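PDB 6IYT: type I modular polyketide synthase, which probably transfers an ethylmalonyl extender unit from coenzyme A to the acyl carrier protein during assembly of the polyketide salinomycin. Local coordinates for residues Leu42-Ala52 with Ala86-Thr97; Thr75-Arg85 with Phe451-Pro462. One frame throughout, in Å; residues are numbered along the deposited sequence.

Interaction 1 (Leu42-Ala52 with Ala86-Thr97)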
loop_
_atom_site.group_PDB
_atom_site.type_symbol
_atom_site.label_atom_id
_atom_site.label_comp_id
_atom_site.label_asym_id
_atom_site.label_seq_id
_atom_site.Cartn_x
_atom_site.Cartn_y
_atom_site.Cartn_z
ATOM N N LEU A 42 10.922 -16.956 9.468
ATOM C CA LEU A 42 11.431 -16.343 10.637
ATOM C C LEU A 42 10.300 -15.941 11.580
ATOM O O LEU A 42 9.126 -15.883 11.190
ATOM C CB LEU A 42 12.354 -15.150 10.286
ATOM C CG LEU A 42 11.761 -13.829 9.875
ATOM C CD1 LEU A 42 12.860 -12.803 9.679
ATOM C CD2 LEU A 42 10.953 -13.982 8.615
ATOM N N VAL A 43 10.686 -15.683 12.824
ATOM C CA VAL A 43 9.781 -15.541 13.967
ATOM C C VAL A 43 9.986 -14.099 14.492
ATOM O O VAL A 43 11.122 -13.676 14.580
ATOM C CB VAL A 43 10.294 -16.488 15.105
ATOM C CG1 VAL A 43 9.361 -16.487 16.276
ATOM C CG2 VAL A 43 10.541 -17.896 14.554
ATOM N N PRO A 44 8.913 -13.449 15.010
ATOM C CA PRO A 44 9.088 -12.234 15.814
ATOM C C PRO A 44 9.083 -12.510 17.302
ATOM O O PRO A 44 8.280 -13.278 17.787
ATOM C CB PRO A 44 7.862 -11.408 15.441
ATOM C CG PRO A 44 6.785 -12.428 15.288
ATOM C CD PRO A 44 7.490 -13.658 14.679
ATOM N N TRP A 45 9.991 -11.856 18.026
ATOM C CA TRP A 45 9.939 -11.787 19.464
ATOM C C TRP A 45 9.585 -10.341 19.844
ATOM O O TRP A 45 10.384 -9.418 19.584
ATOM C CB TRP A 45 11.310 -12.112 20.058
ATOM C CG TRP A 45 11.645 -13.537 20.136
ATOM C CD1 TRP A 45 10.912 -14.600 19.643
ATOM C CD2 TRP A 45 12.771 -14.104 20.815
ATOM N NE1 TRP A 45 11.568 -15.777 19.906
ATOM C CE2 TRP A 45 12.705 -15.501 20.633
ATOM C CE3 TRP A 45 13.850 -13.557 21.549
ATOM C CZ2 TRP A 45 13.677 -16.367 21.155
ATOM C CZ3 TRP A 45 14.784 -14.401 22.076
ATOM C CH2 TRP A 45 14.698 -15.799 21.882
ATOM N N ILE A 46 8.388 -10.130 20.385
ATOM C CA ILE A 46 7.945 -8.786 20.699
ATOM C C ILE A 46 8.186 -8.515 22.179
ATOM O O ILE A 46 8.189 -9.432 22.963
ATOM C CB ILE A 46 6.478 -8.515 20.324
ATOM C CG1 ILE A 46 5.531 -9.242 21.246
ATOM C CG2 ILE A 46 6.219 -8.920 18.876
ATOM C CD1 ILE A 46 4.099 -8.890 20.996
ATOM N N VAL A 47 8.691 -7.324 22.469
ATOM C CA VAL A 47 9.030 -6.922 23.856
ATOM C C VAL A 47 8.491 -5.526 24.117
ATOM O O VAL A 47 8.561 -4.657 23.239
ATOM C CB VAL A 47 10.578 -6.909 24.048
ATOM C CG1 VAL A 47 10.958 -6.884 25.513
ATOM C CG2 VAL A 47 11.202 -8.106 23.380
ATOM N N SER A 48 8.029 -5.254 25.348
ATOM C CA SER A 48 7.579 -3.924 25.681
ATOM C C SER A 48 7.734 -3.636 27.151
ATOM O O SER A 48 7.839 -4.561 27.982
ATOM C CB SER A 48 6.118 -3.706 25.265
ATOM O OG SER A 48 5.234 -4.507 26.032
ATOM N N ALA A 49 7.840 -2.361 27.455
ATOM C CA ALA A 49 8.062 -1.893 28.841
ATOM C C ALA A 49 7.608 -0.445 28.939
ATOM O O ALA A 49 7.082 0.101 27.983
ATOM C CB ALA A 49 9.526 -2.008 29.198
ATOM N N LYS A 50 7.728 0.152 30.132
ATOM C CA LYS A 50 7.107 1.462 30.388
ATOM C C LYS A 50 8.071 2.621 30.204
ATOM O O LYS A 50 7.661 3.777 30.221
ATOM C CB LYS A 50 6.533 1.510 31.797
ATOM C CG LYS A 50 5.500 0.447 32.041
ATOM C CD LYS A 50 4.941 0.577 33.424
ATOM C CE LYS A 50 4.248 -0.683 33.874
ATOM N NZ LYS A 50 3.308 -0.344 34.984
ATOM N N SER A 51 9.328 2.320 29.969
ATOM C CA SER A 51 10.334 3.362 29.695
ATOM C C SER A 51 11.428 2.814 28.801
ATOM O O SER A 51 11.573 1.601 28.658
ATOM C CB SER A 51 10.950 3.881 31.015
ATOM O OG SER A 51 11.945 2.973 31.487
ATOM N N ALA A 52 12.277 3.705 28.281
ATOM C CA ALA A 52 13.439 3.278 27.484
ATOM C C ALA A 52 14.329 2.327 28.247
ATOM O O ALA A 52 14.829 1.348 27.686
ATOM C CB ALA A 52 14.244 4.485 27.030
ATOM N N ALA A 86 1.479 -8.230 28.527
ATOM C CA ALA A 86 0.913 -6.907 28.204
ATOM C C ALA A 86 1.797 -6.151 27.204
ATOM O O ALA A 86 3.025 -6.113 27.346
ATOM C CB ALA A 86 0.739 -6.079 29.473
ATOM N N ALA A 87 1.157 -5.406 26.308
ATOM C CA ALA A 87 1.859 -4.419 25.494
ATOM C C ALA A 87 1.892 -3.051 26.197
ATOM O O ALA A 87 0.965 -2.245 26.056
ATOM C CB ALA A 87 1.201 -4.293 24.137
ATOM N N PHE A 88 3.045 -2.724 26.776
ATOM C CA PHE A 88 3.290 -1.404 27.314
ATOM C C PHE A 88 3.822 -0.440 26.225
ATOM O O PHE A 88 3.952 -0.815 25.039
ATOM C CB PHE A 88 4.277 -1.501 28.464
ATOM C CG PHE A 88 3.781 -2.328 29.612
ATOM C CD1 PHE A 88 2.541 -2.074 30.175
ATOM C CD2 PHE A 88 4.548 -3.357 30.135
ATOM C CE1 PHE A 88 2.037 -2.902 31.176
ATOM C CE2 PHE A 88 4.086 -4.129 31.190
ATOM C CZ PHE A 88 2.823 -3.902 31.707
ATOM N N GLU A 89 4.111 0.796 26.633
ATOM C CA GLU A 89 4.306 1.922 25.705
ATOM C C GLU A 89 5.576 1.830 24.829
ATOM O O GLU A 89 5.547 2.210 23.642
ATOM C CB GLU A 89 4.288 3.252 26.504
ATOM C CG GLU A 89 4.510 4.524 25.684
ATOM C CD GLU A 89 4.415 5.829 26.525
ATOM O OE1 GLU A 89 4.648 5.789 27.746
ATOM O OE2 GLU A 89 4.185 6.904 25.941
ATOM N N HIS A 90 6.700 1.424 25.415
ATOM C CA HIS A 90 7.970 1.364 24.696
ATOM C C HIS A 90 8.150 -0.058 24.168
ATOM O O HIS A 90 8.092 -1.040 24.949
ATOM C CB HIS A 90 9.137 1.710 25.629
ATOM C CG HIS A 90 9.154 3.143 26.072
ATOM N ND1 HIS A 90 10.091 4.043 25.617
ATOM C CD2 HIS A 90 8.267 3.859 26.802
ATOM C CE1 HIS A 90 9.824 5.241 26.117
ATOM N NE2 HIS A 90 8.717 5.158 26.827
ATOM N N ARG A 91 8.398 -0.177 22.869
ATOM C CA ARG A 91 8.214 -1.457 22.194
ATOM C C ARG A 91 9.359 -1.766 21.272
ATOM O O ARG A 91 9.940 -0.882 20.683
ATOM C CB ARG A 91 6.892 -1.430 21.412
ATOM C CG ARG A 91 5.663 -1.316 22.296
ATOM C CD ARG A 91 4.399 -1.219 21.467
ATOM N NE ARG A 91 3.259 -1.051 22.321
ATOM C CZ ARG A 91 1.985 -1.132 21.952
ATOM N NH1 ARG A 91 1.646 -1.256 20.675
ATOM N NH2 ARG A 91 1.020 -0.888 22.871
ATOM N N ALA A 92 9.692 -3.046 21.167
ATOM C CA ALA A 92 10.647 -3.505 20.187
ATOM C C ALA A 92 10.238 -4.842 19.632
ATOM O O ALA A 92 9.580 -5.644 20.322
ATOM C CB ALA A 92 12.036 -3.593 20.785
ATOM N N VAL A 93 10.732 -5.139 18.432
ATOM C CA VAL A 93 10.560 -6.437 17.838
ATOM C C VAL A 93 11.892 -6.928 17.287
ATOM O O VAL A 93 12.588 -6.213 16.565
ATOM C CB VAL A 93 9.532 -6.398 16.731
ATOM C CG1 VAL A 93 9.371 -7.761 16.096
ATOM C CG2 VAL A 93 8.205 -5.829 17.254
ATOM N N VAL A 94 12.231 -8.154 17.643
ATOM C CA VAL A 94 13.356 -8.856 17.075
ATOM C C VAL A 94 12.863 -9.931 16.104
ATOM O O VAL A 94 11.928 -10.661 16.427
ATOM C CB VAL A 94 14.170 -9.549 18.212
ATOM C CG1 VAL A 94 15.433 -10.142 17.671
ATOM C CG2 VAL A 94 14.498 -8.543 19.298
ATOM N N LEU A 95 13.598 -10.118 15.003
ATOM C CA LEU A 95 13.274 -11.137 13.992
ATOM C C LEU A 95 14.418 -12.105 13.808
ATOM O O LEU A 95 15.582 -11.712 13.868
ATOM C CB LEU A 95 12.948 -10.489 12.658
ATOM C CG LEU A 95 11.846 -9.417 12.674
ATOM C CD1 LEU A 95 11.726 -8.831 11.288
ATOM C CD2 LEU A 95 10.526 -9.994 13.122
ATOM N N GLY A 96 14.084 -13.385 13.656
ATOM C CA GLY A 96 15.084 -14.403 13.366
ATOM C C GLY A 96 14.483 -15.784 13.376
ATOM O O GLY A 96 13.295 -15.954 13.594
ATOM N N THR A 97 15.314 -16.791 13.166
ATOM C CA THR A 97 14.817 -18.147 13.102
ATOM C C THR A 97 15.275 -18.997 14.290
ATOM O O THR A 97 14.467 -19.685 14.932
ATOM C CB THR A 97 15.233 -18.824 11.806
ATOM O OG1 THR A 97 14.726 -18.073 10.710
ATOM C CG2 THR A 97 14.663 -20.238 11.745
HETATM O O HOH W 1 5.618 -6.484 28.508
HETATM O O HOH W 2 4.921 4.127 29.882
#
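W45 and V94 face each other as a hydrogen-bonded pair near the middle of two antiparallel strands, 43-49 and 90-96; the N-H of W45 meets V94 O at 2.8 Å and 169°. The beta-branched V43, I46, V47, V93 and V94, suited to extended backbone, fill much of the buried part, and L95 adds a longer apolar side chain. I46 CG2 lies beside V93 CG2 (4.0 Å), both pointing the same way, while L95 CD2 rests against P44 CB (3.8 Å). P44 has no N-H to give, and it stands in a non-hydrogen-bonded pair where none is needed.

Toward K50, A49 stays doubly bonded to H90, and the extra residue E89 is fitted in opposite it as a classic bulge. One face of the H90 ring lies against S51 C and A52 N, where helix 52-67 starts. S48 fastens the loop that leads into strand 90-96: with chi1 at 67°, OG sits between the backbone N and the carbonyl carbon and accepts the N-H of F88 (2.9 Å). R91 NE also grips F88 O (2.8 Å, 168°). On the solvent side, K50 CE lies over the F88 ring, 4.1 Å from the centroid, and a water links K50 O to E89 OE1.

Helices 52-67 and 74-84 cover the face bearing W45 and V47, and W45 NE1 bonds A74 O. Helix 428-439 and W447 pack against the other face, and strand 111-114 continues the sheet beyond strand 90-96.

Interaction 2 (Thr75-Arg85 with Phe451-Pro462)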
loop_
_atom_site.group_PDB
_atom_site.type_symbol
_atom_site.label_atom_id
_atom_site.label_comp_id
_atom_site.label_asym_id
_atom_site.label_seq_id
_atom_site.Cartn_x
_atom_site.Cartn_y
_atom_site.Cartn_z
ATOM N N THR A 75 10.194 -20.533 18.312
ATOM C CA THR A 75 8.851 -20.200 18.005
ATOM C C THR A 75 7.941 -20.272 19.246
ATOM O O THR A 75 7.049 -19.420 19.422
ATOM C CB THR A 75 8.316 -20.998 16.784
ATOM O OG1 THR A 75 7.501 -22.073 17.223
ATOM C CG2 THR A 75 9.497 -21.531 15.933
ATOM N N ASP A 76 8.254 -21.168 20.190
ATOM C CA ASP A 76 7.517 -21.188 21.468
ATOM C C ASP A 76 7.699 -19.846 22.225
ATOM O O ASP A 76 6.763 -19.348 22.868
ATOM C CB ASP A 76 8.000 -22.337 22.376
ATOM C CG ASP A 76 7.666 -23.740 21.819
ATOM O OD1 ASP A 76 6.727 -23.864 20.990
ATOM O OD2 ASP A 76 8.219 -24.721 22.378
ATOM N N LEU A 77 8.923 -19.360 22.280
ATOM C CA LEU A 77 9.197 -18.061 22.977
ATOM C C LEU A 77 8.474 -16.904 22.303
ATOM O O LEU A 77 7.849 -16.083 22.962
ATOM C CB LEU A 77 10.684 -17.787 23.048
ATOM C CG LEU A 77 11.448 -18.697 24.002
ATOM C CD1 LEU A 77 12.944 -18.679 23.702
ATOM C CD2 LEU A 77 11.180 -18.249 25.420
ATOM N N GLY A 78 8.482 -16.890 20.985
ATOM C CA GLY A 78 7.779 -15.830 20.249
ATOM C C GLY A 78 6.282 -15.879 20.530
ATOM O O GLY A 78 5.651 -14.860 20.802
ATOM N N TYR A 79 5.707 -17.076 20.455
ATOM C CA TYR A 79 4.315 -17.259 20.767
ATOM C C TYR A 79 3.999 -16.790 22.185
ATOM O O TYR A 79 3.034 -16.069 22.409
ATOM C CB TYR A 79 3.902 -18.721 20.602
ATOM C CG TYR A 79 2.483 -18.953 21.043
ATOM C CD1 TYR A 79 1.399 -18.490 20.272
ATOM C CD2 TYR A 79 2.213 -19.518 22.271
ATOM C CE1 TYR A 79 0.094 -18.605 20.733
ATOM C CE2 TYR A 79 0.914 -19.676 22.716
ATOM C CZ TYR A 79 -0.135 -19.191 21.970
ATOM O OH TYR A 79 -1.411 -19.313 22.455
ATOM N N SER A 80 4.870 -17.107 23.114
ATOM C CA SER A 80 4.616 -16.788 24.515
ATOM C C SER A 80 4.701 -15.265 24.784
ATOM O O SER A 80 3.890 -14.698 25.514
ATOM C CB SER A 80 5.594 -17.545 25.406
ATOM O OG SER A 80 5.441 -18.954 25.236
ATOM N N LEU A 81 5.678 -14.625 24.179
ATOM C CA LEU A 81 5.810 -13.178 24.261
ATOM C C LEU A 81 4.561 -12.497 23.702
ATOM O O LEU A 81 4.157 -11.452 24.188
ATOM C CB LEU A 81 7.028 -12.724 23.490
ATOM C CG LEU A 81 8.363 -13.047 24.152
ATOM C CD1 LEU A 81 9.462 -12.925 23.152
ATOM C CD2 LEU A 81 8.632 -12.138 25.368
ATOM N N ALA A 82 3.995 -13.064 22.634
ATOM C CA ALA A 82 2.813 -12.482 21.997
ATOM C C ALA A 82 1.547 -12.727 22.820
ATOM O O ALA A 82 0.648 -11.908 22.823
ATOM C CB ALA A 82 2.647 -13.035 20.587
ATOM N N ALA A 83 1.459 -13.877 23.483
ATOM C CA ALA A 83 0.216 -14.275 24.088
ATOM C C ALA A 83 0.128 -13.803 25.542
ATOM O O ALA A 83 -0.951 -13.569 26.035
ATOM C CB ALA A 83 0.040 -15.787 23.993
ATOM N N THR A 84 1.270 -13.703 26.228
ATOM C CA THR A 84 1.276 -13.712 27.711
ATOM C C THR A 84 1.771 -12.400 28.302
ATOM O O THR A 84 1.694 -12.190 29.508
ATOM C CB THR A 84 2.114 -14.892 28.303
ATOM O OG1 THR A 84 3.519 -14.611 28.195
ATOM C CG2 THR A 84 1.806 -16.204 27.589
ATOM N N ARG A 85 2.250 -11.501 27.455
ATOM C CA ARG A 85 2.730 -10.220 27.931
ATOM C C ARG A 85 1.717 -9.142 27.586
ATOM O O ARG A 85 1.192 -9.115 26.482
ATOM C CB ARG A 85 4.090 -9.883 27.303
ATOM C CG ARG A 85 5.245 -10.728 27.807
ATOM C CD ARG A 85 5.591 -10.410 29.256
ATOM N NE ARG A 85 7.029 -10.516 29.475
ATOM C CZ ARG A 85 7.609 -11.375 30.301
ATOM N NH1 ARG A 85 8.937 -11.461 30.324
ATOM N NH2 ARG A 85 6.865 -12.174 31.084
ATOM N N PHE A 451 1.589 -16.973 14.555
ATOM C CA PHE A 451 2.059 -18.282 14.906
ATOM C C PHE A 451 1.082 -19.409 14.526
ATOM O O PHE A 451 1.369 -20.594 14.778
ATOM C CB PHE A 451 2.378 -18.344 16.397
ATOM C CG PHE A 451 3.506 -17.461 16.801
ATOM C CD1 PHE A 451 4.829 -17.874 16.624
ATOM C CD2 PHE A 451 3.264 -16.152 17.196
ATOM C CE1 PHE A 451 5.872 -16.999 16.840
ATOM C CE2 PHE A 451 4.314 -15.282 17.429
ATOM C CZ PHE A 451 5.605 -15.705 17.270
ATOM N N ALA A 452 0.013 -19.059 13.823
ATOM C CA ALA A 452 -0.973 -20.063 13.360
ATOM C C ALA A 452 -0.282 -21.125 12.510
ATOM O O ALA A 452 0.528 -20.799 11.625
ATOM C CB ALA A 452 -2.076 -19.399 12.580
ATOM N N GLY A 453 -0.458 -22.391 12.917
ATOM C CA GLY A 453 0.014 -23.528 12.138
ATOM C C GLY A 453 1.433 -23.956 12.471
ATOM O O GLY A 453 1.971 -24.869 11.841
ATOM N N ARG A 454 2.099 -23.226 13.368
ATOM C CA ARG A 454 3.525 -23.489 13.627
ATOM C C ARG A 454 3.703 -24.584 14.681
ATOM O O ARG A 454 4.829 -24.951 14.999
ATOM C CB ARG A 454 4.233 -22.224 14.091
ATOM C CG ARG A 454 4.177 -21.060 13.101
ATOM C CD ARG A 454 4.935 -21.371 11.799
ATOM N NE ARG A 454 6.297 -21.857 12.047
ATOM C CZ ARG A 454 7.381 -21.078 12.193
ATOM N NH1 ARG A 454 7.296 -19.747 12.083
ATOM N NH2 ARG A 454 8.574 -21.641 12.376
ATOM N N GLY A 455 2.612 -24.934 15.343
ATOM C CA GLY A 455 2.642 -25.914 16.425
ATOM C C GLY A 455 3.320 -25.409 17.691
ATOM O O GLY A 455 3.980 -26.171 18.388
ATOM N N ALA A 456 3.228 -24.097 17.936
ATOM C CA ALA A 456 3.853 -23.464 19.117
ATOM C C ALA A 456 3.071 -23.748 20.406
ATOM O O ALA A 456 1.869 -24.075 20.371
ATOM C CB ALA A 456 3.975 -21.956 18.907
ATOM N N LYS A 457 3.752 -23.641 21.543
ATOM C CA LYS A 457 3.087 -23.722 22.847
ATOM C C LYS A 457 3.686 -22.702 23.787
ATOM O O LYS A 457 4.863 -22.320 23.641
ATOM C CB LYS A 457 3.249 -25.110 23.451
ATOM C CG LYS A 457 4.666 -25.656 23.353
ATOM C CD LYS A 457 4.818 -26.979 24.099
ATOM C CE LYS A 457 5.255 -26.747 25.539
ATOM N NZ LYS A 457 4.555 -27.653 26.501
ATOM N N ALA A 458 2.922 -22.330 24.795
ATOM C CA ALA A 458 3.416 -21.395 25.840
ATOM C C ALA A 458 4.544 -22.018 26.664
ATOM O O ALA A 458 4.497 -23.207 27.021
ATOM C CB ALA A 458 2.269 -20.955 26.741
ATOM N N VAL A 459 5.575 -21.223 26.915
ATOM C CA VAL A 459 6.731 -21.668 27.675
ATOM C C VAL A 459 7.075 -20.617 28.717
ATOM O O VAL A 459 6.703 -19.452 28.581
ATOM C CB VAL A 459 7.948 -21.933 26.772
ATOM C CG1 VAL A 459 7.653 -23.072 25.806
ATOM C CG2 VAL A 459 8.341 -20.672 26.020
ATOM N N ASP A 460 7.787 -21.031 29.756
ATOM C CA ASP A 460 8.148 -20.120 30.829
ATOM C C ASP A 460 9.013 -18.971 30.324
ATOM O O ASP A 460 9.912 -19.157 29.505
ATOM C CB ASP A 460 8.875 -20.885 31.939
ATOM C CG ASP A 460 9.199 -20.011 33.134
ATOM O OD1 ASP A 460 9.810 -18.940 32.942
ATOM O OD2 ASP A 460 8.841 -20.397 34.266
ATOM N N LEU A 461 8.718 -17.778 30.824
ATOM C CA LEU A 461 9.441 -16.570 30.462
ATOM C C LEU A 461 9.802 -15.844 31.743
ATOM O O LEU A 461 9.113 -15.988 32.751
ATOM C CB LEU A 461 8.566 -15.654 29.606
ATOM C CG LEU A 461 8.166 -16.110 28.203
ATOM C CD1 LEU A 461 7.058 -15.221 27.661
ATOM C CD2 LEU A 461 9.372 -16.094 27.276
ATOM N N PRO A 462 10.884 -15.058 31.718
ATOM C CA PRO A 462 11.158 -14.363 32.973
ATOM C C PRO A 462 9.974 -13.554 33.444
ATOM O O PRO A 462 9.197 -13.053 32.639
ATOM C CB PRO A 462 12.358 -13.455 32.646
ATOM C CG PRO A 462 12.570 -13.547 31.180
ATOM C CD PRO A 462 11.515 -14.407 30.568
#
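The F451 ring lies against the backbone of helix 74-84: the backbone N of Y79 lies over one face, toward the rim, and Y79 CB makes a CH-pi contact with that ring (4.2 Å to the centroid). G78 suits this place because it has no side chain to keep F451 CZ from coming within 3.3 Å of G78 C. Farther along, D76 OD1 takes the N-H of K457 at 3.0 Å, from above the carboxylate plane, and S80 OG takes that of V459 at 2.8 Å. L461 CD1 packs on S80 CB, its other methyl, CD2, pressing on L77 CD2 at a tight 3.4 Å. At the far end R85, bent at chi2 and chi3, grips P462 O end-on with NH1 (2.8 Å) and NH2 (2.9 Å).

Residues 451-462 thus cross the helix without regular structure, as in the post-acyltransferase linker of related synthases, which folds back over the linker domain. A type II turn from F451 to R454, with G453 at positive phi, starts the crossing.

In the second layer, chi1 of -61° turns S80 OG back along the helix to give its hydrogen to D76 O (2.7 Å), and OG can then act as acceptor for the V459 N-H. H65 NE2 of helix 52-67 bonds D460 O.

Overall arrangement
Helix 74-84 joins the two contacts: it is followed in the chain by strand 90-96 and packs on the sheet of interaction 1 with one side while interaction 2 covers another. Their centres are about 13 Å apart, and they meet directly: W45 CD1 lies 3.4 Å from G78 CA, W45 CZ2 is 3.5 Å from L77 CD1, and V43 CG1 touches F451 CE1 at 3.6 Å. The centres of interactions 1 and 2 lie about 24 and 29 Å from the chain centre, on the same side of it. Neither includes the GxSxG pattern of G211, S213 and G215, consistent with a nucleophile elbow of the acyltransferase core, which begins at the end of strand 208-211 in the parallel sheet.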